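Local structure of MS5a (Brassica napus, 6L77) at residues S51-L56 against V68-V73; V13-A18 against L33-I38. The protein is of uncertain function but is meiosis-related, and its cystatin-like folds probably enhance papain in a non-canonical way. All coordinates share one frame; numbering follows the deposited sequence.

Interaction 1: S51-L56 against V68-V73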
loop_
_atom_site.group_PDB
_atom_site.type_symbol
_atom_site.label_atom_id
_atom_site.label_comp_id
_atom_site.label_asym_id
_atom_site.label_seq_id
_atom_site.Cartn_x
_atom_site.Cartn_y
_atom_site.Cartn_z
ATOM N N SER A 51 16.651 4.519 2.182
ATOM C CA SER A 51 16.475 3.866 0.898
ATOM C C SER A 51 16.719 2.374 1.037
ATOM O O SER A 51 17.651 1.944 1.720
ATOM C CB SER A 51 17.399 4.450 -0.167
ATOM O OG SER A 51 18.735 4.113 0.097
ATOM N N TYR A 52 15.883 1.602 0.352
ATOM C CA TYR A 52 15.994 0.156 0.255
ATOM C C TYR A 52 16.125 -0.200 -1.215
ATOM O O TYR A 52 15.328 0.257 -2.033
ATOM C CB TYR A 52 14.767 -0.553 0.842
ATOM C CG TYR A 52 14.717 -0.558 2.350
ATOM C CD1 TYR A 52 14.154 0.503 3.049
ATOM C CD2 TYR A 52 15.247 -1.620 3.078
ATOM C CE1 TYR A 52 14.114 0.501 4.435
ATOM C CE2 TYR A 52 15.211 -1.633 4.462
ATOM C CZ TYR A 52 14.643 -0.574 5.132
ATOM O OH TYR A 52 14.614 -0.594 6.501
ATOM N N ASN A 53 17.146 -0.967 -1.549
ATOM C CA ASN A 53 17.301 -1.553 -2.878
ATOM C C ASN A 53 17.207 -3.050 -2.657
ATOM O O ASN A 53 18.127 -3.651 -2.096
ATOM C CB ASN A 53 18.629 -1.140 -3.514
ATOM C CG ASN A 53 18.949 -1.906 -4.805
ATOM O OD1 ASN A 53 18.083 -2.527 -5.424
ATOM N ND2 ASN A 53 20.213 -1.865 -5.206
ATOM N N ILE A 54 16.082 -3.637 -3.062
ATOM C CA ILE A 54 15.728 -5.004 -2.707
ATOM C C ILE A 54 15.787 -5.854 -3.969
ATOM O O ILE A 54 15.201 -5.492 -4.999
ATOM C CB ILE A 54 14.323 -5.075 -2.084
ATOM C CG1 ILE A 54 14.241 -4.179 -0.859
ATOM C CG2 ILE A 54 13.942 -6.529 -1.750
ATOM C CD1 ILE A 54 12.778 -3.892 -0.435
ATOM N N THR A 55 16.483 -6.978 -3.881
ATOM C CA THR A 55 16.501 -7.977 -4.938
ATOM C C THR A 55 15.658 -9.152 -4.467
ATOM O O THR A 55 15.955 -9.765 -3.436
ATOM C CB THR A 55 17.933 -8.416 -5.245
ATOM O OG1 THR A 55 18.715 -7.267 -5.603
ATOM C CG2 THR A 55 17.947 -9.443 -6.387
ATOM N N LEU A 56 14.595 -9.455 -5.200
ATOM C CA LEU A 56 13.672 -10.497 -4.778
ATOM C C LEU A 56 13.424 -11.450 -5.936
ATOM O O LEU A 56 13.690 -11.130 -7.096
ATOM C CB LEU A 56 12.343 -9.906 -4.294
ATOM C CG LEU A 56 11.653 -9.012 -5.328
ATOM C CD1 LEU A 56 10.244 -9.493 -5.577
ATOM C CD2 LEU A 56 11.657 -7.531 -4.929
ATOM N N VAL A 68 13.945 -12.956 -11.157
ATOM C CA VAL A 68 14.601 -12.058 -10.222
ATOM C C VAL A 68 14.175 -10.631 -10.546
ATOM O O VAL A 68 14.076 -10.217 -11.710
ATOM C CB VAL A 68 16.130 -12.263 -10.233
ATOM C CG1 VAL A 68 16.704 -12.124 -11.634
ATOM C CG2 VAL A 68 16.807 -11.324 -9.226
ATOM N N PHE A 69 13.905 -9.880 -9.494
ATOM C CA PHE A 69 13.122 -8.659 -9.548
ATOM C C PHE A 69 13.796 -7.641 -8.636
ATOM O O PHE A 69 14.256 -8.007 -7.551
ATOM C CB PHE A 69 11.701 -8.989 -9.073
ATOM C CG PHE A 69 10.682 -7.928 -9.337
ATOM C CD1 PHE A 69 9.965 -7.934 -10.517
ATOM C CD2 PHE A 69 10.397 -6.966 -8.379
ATOM C CE1 PHE A 69 9.001 -6.984 -10.763
ATOM C CE2 PHE A 69 9.434 -5.997 -8.606
ATOM C CZ PHE A 69 8.727 -6.007 -9.803
ATOM N N GLU A 70 13.867 -6.381 -9.075
ATOM C CA GLU A 70 14.461 -5.303 -8.285
ATOM C C GLU A 70 13.376 -4.314 -7.867
ATOM O O GLU A 70 12.528 -3.940 -8.685
ATOM C CB GLU A 70 15.550 -4.602 -9.098
ATOM C CG GLU A 70 16.147 -3.379 -8.456
ATOM C CD GLU A 70 17.298 -2.824 -9.273
ATOM O OE1 GLU A 70 17.338 -3.085 -10.493
ATOM O OE2 GLU A 70 18.166 -2.142 -8.695
ATOM N N THR A 71 13.376 -3.922 -6.591
ATOM C CA THR A 71 12.476 -2.885 -6.079
ATOM C C THR A 71 13.316 -1.858 -5.333
ATOM O O THR A 71 14.145 -2.237 -4.502
ATOM C CB THR A 71 11.409 -3.468 -5.119
ATOM O OG1 THR A 71 10.555 -4.392 -5.818
ATOM C CG2 THR A 71 10.535 -2.364 -4.547
ATOM N N ASN A 72 13.109 -0.568 -5.618
ATOM C CA ASN A 72 13.779 0.513 -4.890
ATOM C C ASN A 72 12.726 1.399 -4.233
ATOM O O ASN A 72 11.794 1.855 -4.903
ATOM C CB ASN A 72 14.651 1.371 -5.812
ATOM C CG ASN A 72 15.914 0.656 -6.273
ATOM O OD1 ASN A 72 16.075 -0.558 -6.097
ATOM N ND2 ASN A 72 16.811 1.410 -6.884
ATOM N N VAL A 73 12.877 1.643 -2.932
ATOM C CA VAL A 73 11.941 2.457 -2.156
ATOM C C VAL A 73 12.741 3.460 -1.344
ATOM O O VAL A 73 13.726 3.083 -0.696
ATOM C CB VAL A 73 11.063 1.606 -1.214
ATOM C CG1 VAL A 73 10.353 2.502 -0.174
ATOM C CG2 VAL A 73 10.034 0.809 -2.005
#

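Interaction 2: V13-A18 against L33-I38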
loop_
_atom_site.group_PDB
_atom_site.type_symbol
_atom_site.label_atom_id
_atom_site.label_comp_id
_atom_site.label_asym_id
_atom_site.label_seq_id
_atom_site.Cartn_x
_atom_site.Cartn_y
_atom_site.Cartn_z
ATOM N N VAL A 13 9.624 -5.059 7.132
ATOM C CA VAL A 13 9.543 -3.881 6.267
ATOM C C VAL A 13 10.050 -4.209 4.868
ATOM O O VAL A 13 9.512 -3.719 3.867
ATOM C CB VAL A 13 10.298 -2.681 6.891
ATOM C CG1 VAL A 13 11.801 -2.927 6.983
ATOM C CG2 VAL A 13 10.033 -1.411 6.090
ATOM N N VAL A 14 11.076 -5.064 4.771
ATOM C CA VAL A 14 11.606 -5.421 3.460
ATOM C C VAL A 14 10.597 -6.259 2.692
ATOM O O VAL A 14 10.401 -6.070 1.487
ATOM C CB VAL A 14 12.957 -6.144 3.616
ATOM C CG1 VAL A 14 13.460 -6.627 2.278
ATOM C CG2 VAL A 14 13.984 -5.207 4.251
ATOM N N LYS A 15 9.962 -7.223 3.366
ATOM C CA LYS A 15 8.930 -8.007 2.700
ATOM C C LYS A 15 7.792 -7.113 2.223
ATOM O O LYS A 15 7.305 -7.267 1.099
ATOM C CB LYS A 15 8.407 -9.089 3.643
ATOM C CG LYS A 15 7.330 -9.946 3.011
ATOM C CD LYS A 15 6.819 -11.008 3.964
ATOM C CE LYS A 15 5.546 -11.647 3.436
ATOM N NZ LYS A 15 5.020 -12.647 4.405
ATOM N N LEU A 16 7.384 -6.147 3.050
ATOM C CA LEU A 16 6.295 -5.259 2.649
ATOM C C LEU A 16 6.702 -4.391 1.460
ATOM O O LEU A 16 5.930 -4.235 0.509
ATOM C CB LEU A 16 5.858 -4.397 3.838
ATOM C CG LEU A 16 5.154 -5.132 4.986
ATOM C CD1 LEU A 16 4.969 -4.219 6.198
ATOM C CD2 LEU A 16 3.818 -5.697 4.546
ATOM N N TYR A 17 7.927 -3.849 1.468
ATOM C CA TYR A 17 8.354 -3.038 0.327
ATOM C C TYR A 17 8.529 -3.883 -0.929
ATOM O O TYR A 17 8.249 -3.413 -2.038
ATOM C CB TYR A 17 9.647 -2.285 0.651
ATOM C CG TYR A 17 9.414 -1.121 1.578
ATOM C CD1 TYR A 17 8.141 -0.584 1.722
ATOM C CD2 TYR A 17 10.450 -0.559 2.318
ATOM C CE1 TYR A 17 7.897 0.487 2.579
ATOM C CE2 TYR A 17 10.214 0.524 3.183
ATOM C CZ TYR A 17 8.933 1.033 3.303
ATOM O OH TYR A 17 8.672 2.094 4.141
ATOM N N ALA A 18 9.002 -5.122 -0.786
ATOM C CA ALA A 18 9.022 -6.018 -1.944
ATOM C C ALA A 18 7.617 -6.219 -2.510
ATOM O O ALA A 18 7.417 -6.252 -3.730
ATOM C CB ALA A 18 9.624 -7.363 -1.556
ATOM N N LEU A 33 2.524 -11.571 -10.613
ATOM C CA LEU A 33 3.749 -12.060 -10.005
ATOM C C LEU A 33 3.591 -12.058 -8.491
ATOM O O LEU A 33 3.082 -11.094 -7.909
ATOM C CB LEU A 33 4.950 -11.192 -10.389
ATOM C CG LEU A 33 5.319 -11.090 -11.866
ATOM C CD1 LEU A 33 6.625 -10.307 -11.955
ATOM C CD2 LEU A 33 5.476 -12.465 -12.480
ATOM N N TYR A 34 4.041 -13.137 -7.860
ATOM C CA TYR A 34 3.929 -13.294 -6.418
ATOM C C TYR A 34 5.314 -13.369 -5.795
ATOM O O TYR A 34 6.254 -13.899 -6.392
ATOM C CB TYR A 34 3.137 -14.555 -6.056
ATOM C CG TYR A 34 1.749 -14.569 -6.639
ATOM C CD1 TYR A 34 0.780 -13.673 -6.196
ATOM C CD2 TYR A 34 1.408 -15.474 -7.633
ATOM C CE1 TYR A 34 -0.507 -13.682 -6.743
ATOM C CE2 TYR A 34 0.118 -15.490 -8.180
ATOM C CZ TYR A 34 -0.822 -14.601 -7.727
ATOM O OH TYR A 34 -2.089 -14.627 -8.272
ATOM N N LEU A 35 5.433 -12.844 -4.580
ATOM C CA LEU A 35 6.718 -12.872 -3.898
ATOM C C LEU A 35 7.074 -14.304 -3.521
ATOM O O LEU A 35 6.300 -15.002 -2.857
ATOM C CB LEU A 35 6.676 -11.983 -2.651
ATOM C CG LEU A 35 7.928 -12.031 -1.782
ATOM C CD1 LEU A 35 9.145 -11.514 -2.572
ATOM C CD2 LEU A 35 7.717 -11.220 -0.494
ATOM N N HIS A 36 8.250 -14.751 -3.951
ATOM C CA HIS A 36 8.743 -16.058 -3.554
ATOM C C HIS A 36 9.742 -15.953 -2.407
ATOM O O HIS A 36 9.582 -16.619 -1.383
ATOM C CB HIS A 36 9.374 -16.770 -4.758
ATOM C CG HIS A 36 10.041 -18.067 -4.416
ATOM N ND1 HIS A 36 9.343 -19.175 -3.983
ATOM C CD2 HIS A 36 11.342 -18.436 -4.459
ATOM C CE1 HIS A 36 10.187 -20.169 -3.767
ATOM N NE2 HIS A 36 11.408 -19.744 -4.040
ATOM N N LYS A 37 10.776 -15.126 -2.556
ATOM C CA LYS A 37 11.710 -14.906 -1.460
ATOM C C LYS A 37 12.464 -13.610 -1.711
ATOM O O LYS A 37 12.522 -13.113 -2.836
ATOM C CB LYS A 37 12.704 -16.063 -1.315
ATOM C CG LYS A 37 13.695 -16.148 -2.456
ATOM C CD LYS A 37 14.610 -17.370 -2.340
ATOM C CE LYS A 37 15.480 -17.317 -1.101
ATOM N NZ LYS A 37 16.575 -16.317 -1.231
ATOM N N ILE A 38 13.050 -13.080 -0.641
ATOM C CA ILE A 38 14.004 -11.975 -0.741
ATOM C C ILE A 38 15.406 -12.574 -0.816
ATOM O O ILE A 38 15.782 -13.374 0.042
ATOM C CB ILE A 38 13.892 -11.036 0.474
ATOM C CG1 ILE A 38 12.442 -10.604 0.736
ATOM C CG2 ILE A 38 14.877 -9.849 0.323
ATOM C CD1 ILE A 38 11.866 -9.717 -0.306
#

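Interaction 1: S51-L56 against V68-V73
L56 and F69 meet on the helix-facing side of the hairpin formed by strands 49-60 and 65-75, and here the side chains pack closely. The two lie side by side and point the same way, with L56 CD2 3.7 Å from F69 CD2 at the edge of the ring. The first torsion of L56 (chi1 56°) sets CG between its own N and C, and from there CD2 also reaches T71 OG1, at 3.4 Å. That hydroxyl is buried against methyl carbon and has no polar partner in the model. Beyond the pair, Y25 meets the F69 ring edge-to-face, while I54 and Y52 rest on helix 12-29.

The other face is looser and more polar. N53, E70 and N72 are partly exposed there: N53 and N72 extend alongside each other, and the E70 carboxylate lies near the N53 amide. T55 is the buried exception, its CG2 touching V68 CG2 at 3.6 Å and its OG1 hydrogen-bonded to K91.

Between the faces, Y52/V73, I54/T71 and L56/F69 are antiparallel hydrogen-bonded pairs. I54 N to T71 O measures 2.8 Å and is nearly straight (172°), whereas F69 N to L56 O, at 2.7 Å, bends to 139°. The chemistry implies an amphipathic hairpin: six backbone bonds fix the register, one face is greasy enough to seat a helix, and N53, E70 and N72 give the other a partly solvent-exposed polar patch.

Interaction 2: V13-A18 against L33-I38
Helix 12-29 lies across one face of the antiparallel sheet, and its first turns meet the start of strand 34-45, the sheet's outermost strand at this end. A18 and I38 make the tightest touch, with A18 CB 3.5 Å from I38 CD1, closer than carbons usually sit. L35 reaches the same alanine more loosely, its CD1 4.3 Å from A18 CB. I38 uses both branches: CD1 goes to A18, while CG2, anti to the backbone N, crosses to V14 CG1 at 4.0 Å.

The second branch of L35 serves the same turn of helix, CD2 lying 3.7 Å from K15 CG. K15 lends only the aliphatic root of its side chain; the chain runs on fully extended (chi1 -180°), carrying the ammonium away from the strand. T19 and L22 of the helix also touch L35.

No hydrogen bond joins the segments, and the axes of helix 13-18 and strand 34-38 stay 9.5 Å apart. H36 and K37 together occupy the place opposite I57, a classic beta bulge, which lets L35 and I38, three residues apart, both point at the helix. A helix laid over a curved antiparallel sheet, with the next strand following it in the chain, is the hallmark of the cystatin-like fold.

How the interactions relate
Both segments of interaction 2 come earlier in the chain than those of interaction 1, and the two centres lie only 9 Å apart. Strands 34-45 and 49-60 are neighbours in one sheet, so 33-38 and 51-56 belong to the same surface, and helix 12-29 serves both. It uses V14, K15 and A18 for strand 34-45, and Y17 and V13 for the hairpin: Y17 CB is 3.7 Å from I54 CD1, Y17 O is 3.6 Å from T71 CG2, and V13 CG1 is 3.7 Å from Y52 OH. At the strand border L56 CB lies 3.5 Å from K37 O, within the bulge. Together the contacts describe one helix-on-sheet core, with interaction 1 stitching the strands and interaction 2 closing its edge.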